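Local coordinates for protein putative prephenate dehydratase (Streptococcus mutans, PDB 4LUB) that probably catalyses the conversion of prephenate to phenylpyruvate, with loss of carbon dioxide and water, in the biosynthesis of phenylalanine, at residues L68-K73 and E236-I241; E58-E63 and L222-S227; E63-L68 and R174-G179. All coordinates share one frame; numbering follows the deposited sequence.

Contact 1 of 3, residues L68-K73 and E236-I241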
loop_
_atom_site.group_PDB
_atom_site.type_symbol
_atom_site.label_atom_id
_atom_site.label_comp_id
_atom_site.label_asym_id
_atom_site.label_seq_id
_atom_site.Cartn_x
_atom_site.Cartn_y
_atom_site.Cartn_z
ATOM N N LEU B 68 -8.788 10.549 -6.313
ATOM C CA LEU B 68 -9.033 11.463 -5.196
ATOM C C LEU B 68 -7.843 12.337 -4.804
ATOM O O LEU B 68 -8.028 13.501 -4.453
ATOM C CB LEU B 68 -9.514 10.684 -3.965
ATOM C CG LEU B 68 -11.014 10.732 -3.625
ATOM C CD1 LEU B 68 -11.940 10.879 -4.818
ATOM C CD2 LEU B 68 -11.414 9.577 -2.701
ATOM N N PHE B 69 -6.634 11.793 -4.844
ATOM C CA PHE B 69 -5.465 12.611 -4.550
ATOM C C PHE B 69 -5.089 13.561 -5.681
ATOM O O PHE B 69 -5.015 14.765 -5.465
ATOM C CB PHE B 69 -4.252 11.746 -4.204
ATOM C CG PHE B 69 -2.992 12.543 -3.968
ATOM C CD1 PHE B 69 -2.796 13.211 -2.776
ATOM C CD2 PHE B 69 -1.993 12.594 -4.926
ATOM C CE1 PHE B 69 -1.642 13.943 -2.546
ATOM C CE2 PHE B 69 -0.828 13.316 -4.701
ATOM C CZ PHE B 69 -0.657 13.993 -3.514
ATOM N N HIS B 70 -4.852 13.018 -6.875
ATOM C CA HIS B 70 -4.317 13.795 -7.998
ATOM C C HIS B 70 -5.288 14.806 -8.589
ATOM O O HIS B 70 -4.899 15.915 -8.948
ATOM C CB HIS B 70 -3.863 12.854 -9.119
ATOM C CG HIS B 70 -2.694 11.989 -8.756
ATOM N ND1 HIS B 70 -1.443 12.503 -8.492
ATOM C CD2 HIS B 70 -2.589 10.646 -8.612
ATOM C CE1 HIS B 70 -0.614 11.514 -8.206
ATOM N NE2 HIS B 70 -1.284 10.377 -8.268
ATOM N N GLN B 71 -6.551 14.424 -8.700
ATOM C CA GLN B 71 -7.465 15.158 -9.564
ATOM C C GLN B 71 -8.645 15.782 -8.842
ATOM O O GLN B 71 -9.015 16.916 -9.135
ATOM C CB GLN B 71 -7.958 14.250 -10.690
ATOM C CG GLN B 71 -6.986 14.191 -11.845
ATOM C CD GLN B 71 -6.778 15.553 -12.477
ATOM O OE1 GLN B 71 -7.717 16.344 -12.596
ATOM N NE2 GLN B 71 -5.541 15.849 -12.855
ATOM N N ALA B 72 -9.257 15.047 -7.921
ATOM C CA ALA B 72 -10.495 15.532 -7.328
ATOM C C ALA B 72 -10.295 16.526 -6.184
ATOM O O ALA B 72 -9.308 16.475 -5.450
ATOM C CB ALA B 72 -11.316 14.348 -6.845
ATOM N N LYS B 73 -11.286 17.397 -6.031
ATOM C CA LYS B 73 -11.387 18.352 -4.938
ATOM C C LYS B 73 -12.739 18.045 -4.297
ATOM O O LYS B 73 -13.703 18.807 -4.375
ATOM C CB LYS B 73 -11.245 19.800 -5.453
ATOM C CG LYS B 73 -11.846 20.934 -4.606
ATOM C CD LYS B 73 -11.298 21.000 -3.194
ATOM C CE LYS B 73 -12.076 22.026 -2.382
ATOM N NZ LYS B 73 -13.219 21.407 -1.654
ATOM N N GLU B 236 9.400 7.830 -5.117
ATOM C CA GLU B 236 8.558 8.919 -4.618
ATOM C C GLU B 236 7.090 8.525 -4.542
ATOM O O GLU B 236 6.517 7.984 -5.493
ATOM C CB GLU B 236 8.733 10.173 -5.478
ATOM C CG GLU B 236 10.163 10.692 -5.484
ATOM C CD GLU B 236 10.296 12.019 -6.190
ATOM O OE1 GLU B 236 9.336 12.418 -6.875
ATOM O OE2 GLU B 236 11.355 12.667 -6.054
ATOM N N TYR B 237 6.491 8.794 -3.395
ATOM C CA TYR B 237 5.149 8.336 -3.117
ATOM C C TYR B 237 4.343 9.381 -2.382
ATOM O O TYR B 237 4.889 10.321 -1.821
ATOM C CB TYR B 237 5.206 7.086 -2.241
ATOM C CG TYR B 237 6.161 6.014 -2.710
ATOM C CD1 TYR B 237 5.762 5.060 -3.628
ATOM C CD2 TYR B 237 7.458 5.949 -2.221
ATOM C CE1 TYR B 237 6.624 4.072 -4.051
ATOM C CE2 TYR B 237 8.331 4.963 -2.639
ATOM C CZ TYR B 237 7.908 4.026 -3.555
ATOM O OH TYR B 237 8.766 3.042 -3.976
ATOM N N PHE B 238 3.035 9.194 -2.373
ATOM C CA PHE B 238 2.188 9.856 -1.409
ATOM C C PHE B 238 1.590 8.775 -0.528
ATOM O O PHE B 238 1.443 7.632 -0.947
ATOM C CB PHE B 238 1.137 10.763 -2.057
ATOM C CG PHE B 238 -0.006 10.037 -2.706
ATOM C CD1 PHE B 238 -1.154 9.754 -1.994
ATOM C CD2 PHE B 238 0.053 9.679 -4.039
ATOM C CE1 PHE B 238 -2.214 9.108 -2.592
ATOM C CE2 PHE B 238 -1.005 9.031 -4.645
ATOM C CZ PHE B 238 -2.141 8.744 -3.919
ATOM N N PHE B 239 1.281 9.132 0.703
ATOM C CA PHE B 239 0.803 8.162 1.676
ATOM C C PHE B 239 -0.635 8.400 2.093
ATOM O O PHE B 239 -1.002 9.502 2.485
ATOM C CB PHE B 239 1.731 8.168 2.900
ATOM C CG PHE B 239 3.158 7.866 2.557
ATOM C CD1 PHE B 239 3.597 6.557 2.488
ATOM C CD2 PHE B 239 4.046 8.881 2.256
ATOM C CE1 PHE B 239 4.910 6.266 2.151
ATOM C CE2 PHE B 239 5.358 8.596 1.919
ATOM C CZ PHE B 239 5.788 7.289 1.866
ATOM N N ILE B 240 -1.442 7.347 2.007
ATOM C CA ILE B 240 -2.792 7.364 2.553
ATOM C C ILE B 240 -2.757 6.908 3.993
ATOM O O ILE B 240 -2.388 5.777 4.289
ATOM C CB ILE B 240 -3.747 6.450 1.783
ATOM C CG1 ILE B 240 -3.642 6.730 0.292
ATOM C CG2 ILE B 240 -5.177 6.651 2.272
ATOM C CD1 ILE B 240 -3.957 8.171 -0.028
ATOM N N ILE B 241 -3.118 7.817 4.882
ATOM C CA ILE B 241 -3.197 7.527 6.300
ATOM C C ILE B 241 -4.579 7.795 6.904
ATOM O O ILE B 241 -5.179 8.844 6.670
ATOM C CB ILE B 241 -2.089 8.317 7.042
ATOM C CG1 ILE B 241 -0.725 7.797 6.620
ATOM C CG2 ILE B 241 -2.151 8.052 8.530
ATOM C CD1 ILE B 241 0.427 8.637 7.060
#
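Phe69 of helix 62-70 lays its ring flat over the ring of Phe238, and the two can be followed atom against atom. Its CB already sits over the Phe238 face, 4.0 Å from that ring's centroid, as a CH-pi contact. Next comes Phe69 CG, 3.8 Å from Phe238 CE1, while CD1 passes above Phe238 CD1. On the other branch Phe69 CD2 makes the closest approach, 3.7 Å from Phe238 CD2, and lies over the middle of the ring. Phe69 CE2 continues toward Phe238 CG, and at the far end CZ stands 4.0 Å from Phe238 CB. The side chains thus run past each other in opposite directions, giving a face-to-face stack with ring planes only 9° apart and each CB set over the partner's face. Phe69 can reach across because its CG is anti to the backbone N (chi1 177°). The stack lies between two domains: helix 62-70 belongs to the prephenate dehydratase domain, whereas Phe238 stands on strand 237-244, a central strand of the ACT-domain sheet between strands 189-199 and 222-229. Thr199 of strand 189-199 touches both phenylalanine side chains, and Asp66 of the helix also packs against Phe238. His70 adds the third ring of the aromatic cluster: the edge of Phe238 is directed toward the face of its imidazole in an offset edge-to-face pair, the planes at 85°. His70 NE2 comes within 3.9 Å of Phe238 CE2, and the histidine side chain also rests on Lys231.

Contact 2 of 3, residues E58-E63 and L222-S227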
loop_
_atom_site.group_PDB
_atom_site.type_symbol
_atom_site.label_atom_id
_atom_site.label_comp_id
_atom_site.label_asym_id
_atom_site.label_seq_id
_atom_site.Cartn_x
_atom_site.Cartn_y
_atom_site.Cartn_z
ATOM N N GLU B 58 -8.072 -7.871 -0.714
ATOM C CA GLU B 58 -7.276 -7.218 -1.757
ATOM C C GLU B 58 -6.582 -5.931 -1.304
ATOM O O GLU B 58 -5.529 -5.567 -1.832
ATOM C CB GLU B 58 -8.155 -6.907 -2.965
ATOM C CG GLU B 58 -8.501 -8.115 -3.815
ATOM C CD GLU B 58 -9.692 -7.837 -4.704
ATOM O OE1 GLU B 58 -10.692 -7.291 -4.187
ATOM O OE2 GLU B 58 -9.622 -8.137 -5.914
ATOM N N GLY B 59 -7.170 -5.233 -0.340
ATOM C CA GLY B 59 -6.610 -3.972 0.120
ATOM C C GLY B 59 -7.248 -2.740 -0.500
ATOM O O GLY B 59 -8.369 -2.793 -0.995
ATOM N N SER B 60 -6.518 -1.630 -0.489
ATOM C CA SER B 60 -7.004 -0.365 -1.034
ATOM C C SER B 60 -7.214 -0.376 -2.541
ATOM O O SER B 60 -6.414 -0.931 -3.290
ATOM C CB SER B 60 -6.049 0.762 -0.660
ATOM O OG SER B 60 -6.308 1.214 0.661
ATOM N N VAL B 61 -8.307 0.240 -2.975
ATOM C CA VAL B 61 -8.616 0.356 -4.393
ATOM C C VAL B 61 -7.790 1.491 -4.999
ATOM O O VAL B 61 -8.058 2.668 -4.756
ATOM C CB VAL B 61 -10.115 0.605 -4.629
ATOM C CG1 VAL B 61 -10.430 0.625 -6.126
ATOM C CG2 VAL B 61 -10.944 -0.465 -3.917
ATOM N N HIS B 62 -6.771 1.124 -5.772
ATOM C CA HIS B 62 -5.847 2.093 -6.360
ATOM C C HIS B 62 -6.555 3.219 -7.109
ATOM O O HIS B 62 -6.254 4.399 -6.894
ATOM C CB HIS B 62 -4.869 1.391 -7.302
ATOM C CG HIS B 62 -3.997 0.385 -6.620
ATOM N ND1 HIS B 62 -3.222 -0.512 -7.318
ATOM C CD2 HIS B 62 -3.782 0.132 -5.307
ATOM C CE1 HIS B 62 -2.567 -1.281 -6.464
ATOM N NE2 HIS B 62 -2.888 -0.910 -5.239
ATOM N N GLU B 63 -7.460 2.847 -8.014
ATOM C CA GLU B 63 -8.216 3.818 -8.807
ATOM C C GLU B 63 -8.856 4.920 -7.965
ATOM O O GLU B 63 -8.809 6.095 -8.332
ATOM C CB GLU B 63 -9.302 3.126 -9.648
ATOM C CG GLU B 63 -9.770 4.014 -10.806
ATOM C CD GLU B 63 -10.910 3.419 -11.612
ATOM O OE1 GLU B 63 -11.211 2.213 -11.442
ATOM O OE2 GLU B 63 -11.509 4.160 -12.428
ATOM N N LEU B 222 -3.161 5.641 14.561
ATOM C CA LEU B 222 -3.115 5.329 13.140
ATOM C C LEU B 222 -3.824 3.999 12.924
ATOM O O LEU B 222 -3.524 3.013 13.598
ATOM C CB LEU B 222 -1.655 5.260 12.669
ATOM C CG LEU B 222 -1.166 5.142 11.211
ATOM C CD1 LEU B 222 -1.416 3.772 10.627
ATOM C CD2 LEU B 222 -1.744 6.212 10.314
ATOM N N THR B 223 -4.781 3.976 12.001
ATOM C CA THR B 223 -5.558 2.764 11.765
ATOM C C THR B 223 -5.308 2.186 10.377
ATOM O O THR B 223 -5.717 1.066 10.083
ATOM C CB THR B 223 -7.071 3.017 11.943
ATOM O OG1 THR B 223 -7.542 3.890 10.907
ATOM C CG2 THR B 223 -7.353 3.644 13.306
ATOM N N LYS B 224 -4.637 2.962 9.533
ATOM C CA LYS B 224 -4.263 2.506 8.200
ATOM C C LYS B 224 -3.179 3.369 7.581
ATOM O O LYS B 224 -3.183 4.588 7.748
ATOM C CB LYS B 224 -5.496 2.501 7.290
ATOM C CG LYS B 224 -5.230 2.056 5.865
ATOM C CD LYS B 224 -6.423 2.381 4.989
ATOM C CE LYS B 224 -6.020 2.563 3.530
ATOM N NZ LYS B 224 -7.218 2.537 2.634
ATOM N N ILE B 225 -2.273 2.736 6.852
ATOM C CA ILE B 225 -1.313 3.450 6.029
ATOM C C ILE B 225 -1.052 2.695 4.739
ATOM O O ILE B 225 -0.794 1.494 4.745
ATOM C CB ILE B 225 0.021 3.702 6.743
ATOM C CG1 ILE B 225 0.982 4.426 5.796
ATOM C CG2 ILE B 225 0.622 2.398 7.237
ATOM C CD1 ILE B 225 2.020 5.270 6.492
ATOM N N GLU B 226 -1.131 3.411 3.632
ATOM C CA GLU B 226 -0.899 2.822 2.333
ATOM C C GLU B 226 -0.147 3.820 1.479
ATOM O O GLU B 226 -0.477 4.997 1.463
ATOM C CB GLU B 226 -2.228 2.457 1.677
ATOM C CG GLU B 226 -2.092 1.778 0.327
ATOM C CD GLU B 226 -2.407 0.300 0.387
ATOM O OE1 GLU B 226 -3.542 -0.050 0.748
ATOM O OE2 GLU B 226 -1.521 -0.511 0.073
ATOM N N SER B 227 0.869 3.350 0.774
ATOM C CA SER B 227 1.592 4.218 -0.134
ATOM C C SER B 227 1.128 4.016 -1.571
ATOM O O SER B 227 0.685 2.936 -1.952
ATOM C CB SER B 227 3.109 4.053 0.010
ATOM O OG SER B 227 3.581 2.891 -0.635
#
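Ser60 touches both Lys224 and Glu226, and the chain is led to this point by Glu58 and Gly59. The carbonyl O of Glu58 is bonded by Arg228 NH1 of the second subunit, and Gly59 follows with a positive phi of 98°, where a side chain would collide with the preceding carbonyl. Ser60 then directs its CB at strand 222-229. Its OG accepts a hydrogen bond from Lys224 NZ, modelled at 2.5 Å, so short that its exact length is doubtful. Lys224 is stretched out along its whole length to reach it, and the same amino group forms a salt bridge with Glu54, so this buried group, probably charged, has two oxygen partners. Glu226 arrives beside it with its chain bent at chi2 (107°), which brings OE1 to 3.0 Å from Ser60 OG, while OE2 is bonded by Ser227 N of the second subunit. Val61 turns away and holds the N-cap position of helix 62-70. In the first turn, His62 faces the dimer partner: its ND1 bonds Glu58 OE1 of the second subunit and its ring meets His62 of that chain. Strand 59-60 pairs antiparallel with the preceding strand 48-55, and the chain then enters helix 62-70, whose Phe65 packs on Ser60 and Lys224; opposite Ser60 runs strand 222-229, the ACT-domain strand paired with strand 237-244.

Contact 3 of 3, residues E63-L68 and R174-G179; sequences ETFDYL and RFWVLG
With CG anti to the carbonyl carbon (chi1 -73°), Phe65 throws its ring from helix 62-70 toward Trp176, whose indole takes up the same kind of first torsion on strand 172-179. The two side chains cross at about a right angle, and the ring planes stand at 76°. They form an offset edge-to-face pair in which the edge of Phe65 is directed at the face of the six-membered indole ring, centroids 5.5 Å apart. One corner does the touching: Phe65 CE1 is 3.7 Å from Trp176 CH2, with CZ3 almost as near, and Phe65 CZ follows at 4.0 Å from CH2. Leu68, about one turn further along the helix, meets the indole differently, at its rim and near its plane, its CD2 lying 4.1 Å from Trp176 CE3. The other methyl, Leu68 CD1, goes to the next inward-facing residue of the strand and stands 4.2 Å from Leu178 CD2. Helix and strand segments run in nearly the same direction, at 30° with their axes 11.9 Å apart, so residues about one helical turn apart meet alternate residues of the strand, Trp176 taking both Phe65 and Leu68. This is helix-on-sheet packing within the prephenate dehydratase domain, where strand 172-179 lies between strands 48-55 and 75-83, antiparallel to both. Across the interface all the meetings are aromatic or aliphatic, with no hydrogen bond. The one polar atom of the indole, NE1, is satisfied instead by Glu79 of strand 75-83, which probably fixes how the ring is turned and leaves its carbocyclic ring to the helix.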
loop_
_atom_site.group_PDB
_atom_site.type_symbol
_atom_site.label_atom_id
_atom_site.label_comp_id
_atom_site.label_asym_id
_atom_site.label_seq_id
_atom_site.Cartn_x
_atom_site.Cartn_y
_atom_site.Cartn_z
ATOM N N GLU B 63 -7.460 2.847 -8.014
ATOM C CA GLU B 63 -8.216 3.818 -8.807
ATOM C C GLU B 63 -8.856 4.920 -7.965
ATOM O O GLU B 63 -8.809 6.095 -8.332
ATOM C CB GLU B 63 -9.302 3.126 -9.648
ATOM C CG GLU B 63 -9.770 4.014 -10.806
ATOM C CD GLU B 63 -10.910 3.419 -11.612
ATOM O OE1 GLU B 63 -11.211 2.213 -11.442
ATOM O OE2 GLU B 63 -11.509 4.160 -12.428
ATOM N N THR B 64 -9.476 4.535 -6.856
ATOM C CA THR B 64 -10.161 5.495 -5.993
ATOM C C THR B 64 -9.201 6.523 -5.408
ATOM O O THR B 64 -9.399 7.729 -5.555
ATOM C CB THR B 64 -10.898 4.792 -4.832
ATOM O OG1 THR B 64 -11.891 3.909 -5.363
ATOM C CG2 THR B 64 -11.596 5.814 -3.958
ATOM N N PHE B 65 -8.142 6.041 -4.771
ATOM C CA PHE B 65 -7.181 6.918 -4.116
ATOM C C PHE B 65 -6.317 7.751 -5.068
ATOM O O PHE B 65 -6.017 8.906 -4.763
ATOM C CB PHE B 65 -6.318 6.094 -3.165
ATOM C CG PHE B 65 -7.061 5.663 -1.947
ATOM C CD1 PHE B 65 -7.375 6.581 -0.960
ATOM C CD2 PHE B 65 -7.520 4.361 -1.823
ATOM C CE1 PHE B 65 -8.088 6.205 0.153
ATOM C CE2 PHE B 65 -8.244 3.973 -0.709
ATOM C CZ PHE B 65 -8.525 4.898 0.284
ATOM N N ASP B 66 -5.884 7.179 -6.192
ATOM C CA ASP B 66 -5.155 7.972 -7.188
ATOM C C ASP B 66 -5.993 9.135 -7.722
ATOM O O ASP B 66 -5.510 10.262 -7.816
ATOM C CB ASP B 66 -4.656 7.105 -8.358
ATOM C CG ASP B 66 -3.734 5.976 -7.905
ATOM O OD1 ASP B 66 -3.084 6.123 -6.848
ATOM O OD2 ASP B 66 -3.636 4.958 -8.623
ATOM N N TYR B 67 -7.230 8.860 -8.113
ATOM C CA TYR B 67 -8.112 9.927 -8.577
ATOM C C TYR B 67 -8.392 10.989 -7.503
ATOM O O TYR B 67 -8.301 12.184 -7.775
ATOM C CB TYR B 67 -9.430 9.371 -9.107
ATOM C CG TYR B 67 -10.110 10.398 -9.979
ATOM C CD1 TYR B 67 -9.772 10.523 -11.320
ATOM C CD2 TYR B 67 -11.052 11.270 -9.455
ATOM C CE1 TYR B 67 -10.369 11.481 -12.125
ATOM C CE2 TYR B 67 -11.656 12.228 -10.250
ATOM C CZ TYR B 67 -11.312 12.328 -11.579
ATOM O OH TYR B 67 -11.911 13.279 -12.366
ATOM N N LEU B 68 -8.788 10.549 -6.313
ATOM C CA LEU B 68 -9.033 11.463 -5.196
ATOM C C LEU B 68 -7.843 12.337 -4.804
ATOM O O LEU B 68 -8.028 13.501 -4.453
ATOM C CB LEU B 68 -9.514 10.684 -3.965
ATOM C CG LEU B 68 -11.014 10.732 -3.625
ATOM C CD1 LEU B 68 -11.940 10.879 -4.818
ATOM C CD2 LEU B 68 -11.414 9.577 -2.701
ATOM N N ARG B 174 -14.850 -1.414 2.498
ATOM C CA ARG B 174 -15.165 -0.070 2.938
ATOM C C ARG B 174 -15.612 0.705 1.705
ATOM O O ARG B 174 -14.950 0.656 0.674
ATOM C CB ARG B 174 -13.930 0.590 3.572
ATOM C CG ARG B 174 -13.419 -0.128 4.808
ATOM C CD ARG B 174 -12.054 0.383 5.268
ATOM N NE ARG B 174 -12.148 1.727 5.833
ATOM C CZ ARG B 174 -11.170 2.625 5.805
ATOM N NH1 ARG B 174 -9.994 2.310 5.281
ATOM N NH2 ARG B 174 -11.353 3.823 6.347
ATOM N N PHE B 175 -16.729 1.417 1.824
ATOM C CA PHE B 175 -17.230 2.275 0.753
ATOM C C PHE B 175 -17.285 3.689 1.302
ATOM O O PHE B 175 -17.632 3.900 2.461
ATOM C CB PHE B 175 -18.630 1.855 0.252
ATOM C CG PHE B 175 -18.688 0.481 -0.361
ATOM C CD1 PHE B 175 -18.677 -0.657 0.429
ATOM C CD2 PHE B 175 -18.751 0.334 -1.737
ATOM C CE1 PHE B 175 -18.731 -1.916 -0.148
ATOM C CE2 PHE B 175 -18.796 -0.919 -2.320
ATOM C CZ PHE B 175 -18.782 -2.049 -1.525
ATOM N N TRP B 176 -16.888 4.648 0.479
ATOM C CA TRP B 176 -17.027 6.046 0.831
ATOM C C TRP B 176 -18.153 6.753 0.094
ATOM O O TRP B 176 -18.364 6.545 -1.100
ATOM C CB TRP B 176 -15.708 6.778 0.581
ATOM C CG TRP B 176 -14.714 6.569 1.667
ATOM C CD1 TRP B 176 -14.910 5.906 2.849
ATOM C CD2 TRP B 176 -13.356 7.013 1.672
ATOM N NE1 TRP B 176 -13.750 5.920 3.593
ATOM C CE2 TRP B 176 -12.787 6.604 2.895
ATOM C CE3 TRP B 176 -12.569 7.731 0.762
ATOM C CZ2 TRP B 176 -11.463 6.871 3.228
ATOM C CZ3 TRP B 176 -11.256 8.002 1.093
ATOM C CH2 TRP B 176 -10.713 7.572 2.320
ATOM N N VAL B 177 -18.871 7.589 0.834
ATOM C CA VAL B 177 -19.757 8.562 0.241
ATOM C C VAL B 177 -18.955 9.839 0.059
ATOM O O VAL B 177 -18.452 10.416 1.021
ATOM C CB VAL B 177 -21.007 8.827 1.109
ATOM C CG1 VAL B 177 -21.909 9.842 0.440
ATOM C CG2 VAL B 177 -21.756 7.528 1.385
ATOM N N LEU B 178 -18.783 10.229 -1.196
ATOM C CA LEU B 178 -18.066 11.448 -1.541
ATOM C C LEU B 178 -19.019 12.595 -1.805
ATOM O O LEU B 178 -20.018 12.434 -2.498
ATOM C CB LEU B 178 -17.168 11.227 -2.766
ATOM C CG LEU B 178 -15.924 10.332 -2.783
ATOM C CD1 LEU B 178 -15.685 9.581 -1.487
ATOM C CD2 LEU B 178 -15.851 9.428 -4.017
ATOM N N GLY B 179 -18.680 13.762 -1.275
ATOM C CA GLY B 179 -19.455 14.954 -1.533
ATOM C C GLY B 179 -18.930 16.149 -0.776
ATOM O O GLY B 179 -17.746 16.224 -0.439
#

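How the contacts relate
From the N terminus, residues 58-63, 63-68 and 68-73 follow one another through strand 59-60, helix 62-70 and the loop after it, and each finds a later partner. Contact 3 closes first, at strand 172-179, within the dehydratase domain. Contact 2 closes next, at strand 222-229, and encloses the loop of contact 3. Contact 1 starts inside both loops and ends beyond them at strand 237-244, so it crosses each. Helix 62-70 therefore sits between its own domain's strands and the ACT-domain pair 222-229 and 237-244, which are hydrogen-bonded neighbours. Phe65 of contact 3 also packs on Ile240 of contact 1, and Lys224 CD of contact 2 lies beside Arg174 NH1 of contact 3.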